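Prenylcyclase (Actinoplanes teichomyceticus, PDB 6IJ1) probably acts on prenyl substrates as a prenyltransferase- or cyclase-type enzyme, its exact reaction not established. Local coordinates at residues 272-275 / 276-279. Residues are numbered along the deposited sequence; the frame is centred on the assembly and turned at random.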
loop_
_atom_site.group_PDB
_atom_site.type_symbol
_atom_site.label_atom_id
_atom_site.label_comp_id
_atom_site.label_asym_id
_atom_site.label_seq_id
_atom_site.Cartn_x
_atom_site.Cartn_y
_atom_site.Cartn_z
ATOM N N ALA A 272 8.792 -9.858 -14.288
ATOM C CA ALA A 272 8.178 -8.920 -15.254
ATOM C C ALA A 272 7.541 -9.713 -16.401
ATOM O O ALA A 272 6.477 -9.320 -16.856
ATOM C CB ALA A 272 9.198 -7.931 -15.761
ATOM N N GLY A 273 8.210 -10.773 -16.853
ATOM C CA GLY A 273 7.668 -11.614 -17.932
ATOM C C GLY A 273 6.396 -12.310 -17.489
ATOM O O GLY A 273 5.454 -12.363 -18.270
ATOM N N TRP A 274 6.395 -12.861 -16.277
ATOM C CA TRP A 274 5.170 -13.490 -15.765
ATOM C C TRP A 274 4.025 -12.477 -15.723
ATOM O O TRP A 274 2.903 -12.742 -16.199
ATOM C CB TRP A 274 5.394 -14.135 -14.386
ATOM C CG TRP A 274 4.211 -14.973 -13.916
ATOM C CD1 TRP A 274 4.057 -16.313 -14.091
ATOM C CD2 TRP A 274 3.012 -14.494 -13.270
ATOM N NE1 TRP A 274 2.834 -16.717 -13.545
ATOM C CE2 TRP A 274 2.190 -15.601 -13.065
ATOM C CE3 TRP A 274 2.568 -13.224 -12.858
ATOM C CZ2 TRP A 274 0.935 -15.491 -12.447
ATOM C CZ3 TRP A 274 1.326 -13.127 -12.204
ATOM C CH2 TRP A 274 0.523 -14.241 -12.043
ATOM N N LEU A 275 4.272 -11.275 -15.169
ATOM C CA LEU A 275 3.230 -10.249 -15.163
ATOM C C LEU A 275 2.767 -9.902 -16.565
ATOM O O LEU A 275 1.555 -9.768 -16.792
ATOM C CB LEU A 275 3.723 -8.970 -14.416
ATOM C CG LEU A 275 3.919 -9.231 -12.939
ATOM C CD1 LEU A 275 4.819 -8.122 -12.301
ATOM C CD2 LEU A 275 2.601 -9.346 -12.202
ATOM N N THR A 276 3.713 -9.751 -17.525
ATOM C CA THR A 276 3.284 -9.438 -18.880
ATOM C C THR A 276 2.422 -10.543 -19.491
ATOM O O THR A 276 1.373 -10.254 -20.111
ATOM C CB THR A 276 4.543 -9.167 -19.711
ATOM O OG1 THR A 276 5.199 -8.007 -19.126
ATOM C CG2 THR A 276 4.143 -8.787 -21.066
ATOM N N ARG A 277 2.778 -11.802 -19.246
ATOM C CA ARG A 277 2.061 -12.924 -19.836
ATOM C C ARG A 277 0.690 -13.071 -19.200
ATOM O O ARG A 277 -0.223 -13.635 -19.830
ATOM C CB ARG A 277 2.817 -14.234 -19.642
ATOM C CG ARG A 277 4.042 -14.358 -20.513
ATOM C CD ARG A 277 4.613 -15.813 -20.466
ATOM N NE ARG A 277 4.792 -16.395 -19.138
ATOM C CZ ARG A 277 5.874 -16.177 -18.372
ATOM N NH1 ARG A 277 6.861 -15.442 -18.815
ATOM N NH2 ARG A 277 5.969 -16.774 -17.197
ATOM N N HIS A 278 0.509 -12.596 -17.964
ATOM C CA HIS A 278 -0.745 -12.872 -17.254
ATOM C C HIS A 278 -1.683 -11.662 -17.194
ATOM O O HIS A 278 -2.745 -11.722 -16.555
ATOM C CB HIS A 278 -0.442 -13.419 -15.830
ATOM C CG HIS A 278 -0.031 -14.852 -15.872
ATOM N ND1 HIS A 278 1.238 -15.291 -16.190
ATOM C CD2 HIS A 278 -0.790 -15.967 -15.741
ATOM C CE1 HIS A 278 1.240 -16.616 -16.220
ATOM N NE2 HIS A 278 0.028 -17.045 -15.926
ATOM N N GLN A 279 -1.354 -10.582 -17.871
ATOM C CA GLN A 279 -2.274 -9.472 -17.949
ATOM C C GLN A 279 -3.557 -9.913 -18.669
ATOM O O GLN A 279 -3.525 -10.662 -19.653
ATOM C CB GLN A 279 -1.605 -8.338 -18.734
ATOM C CG GLN A 279 -2.400 -7.046 -18.738
ATOM C CD GLN A 279 -1.665 -5.920 -19.424
ATOM O OE1 GLN A 279 -0.833 -6.163 -20.256
ATOM N NE2 GLN A 279 -1.957 -4.704 -19.043
#
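The C-terminal part of helix 265-278 illustrates how an i to i+4 aromatic pair can brace one helical turn: Trp-274 and His-278 lie one turn apart and form an offset stack. The imidazole covers one face of the indole, its centroid 3.8 Å from that of the Trp-274 five-membered ring, with the two planes only 15° apart. Between the two rings, the closest approach is that of His-278 CE1 to Trp-274 NE1, 3.1 Å, while His-278 CB sits over the six-membered ring in a CH-pi contact. Trp-274 reaches this place because its CG is anti to the backbone N (chi1 -171°).

The stack is fixed in rotation by a second contact between the same residues. His-278 ND1 donates to Trp-274 O at 3.0 Å, and this oxygen lies in the imidazole plane. The backbone N of His-278 gives Trp-274 O a further, weak bond. With an alanine at Trp-274 the imidazole would probably lose the indole face it lies on, leaving mainly its ND1 bond to the backbone oxygen to hold its orientation.

On the neighbouring side of the helix, the Arg-277 chain bends at chi3 (-49°) and lays its guanidinium over the backbone of Gly-273 and Trp-274, its NH2 3.7 Å from Trp-274 CD1; that same nitrogen is hydrogen-bonded to Asp-233 O. Trp-274 also packs against Pro-246 of helix 246-256, and Leu-275 against Val-333 of helix 327-341, tying the turn into a ring of helices consistent with the alpha-alpha barrel of terpene cyclases. Thr-276 OG1 and the Thr-276 backbone N both donate to Ala-272 O, each at 2.9 Å, reaching that oxygen from opposite faces of the carbonyl plane.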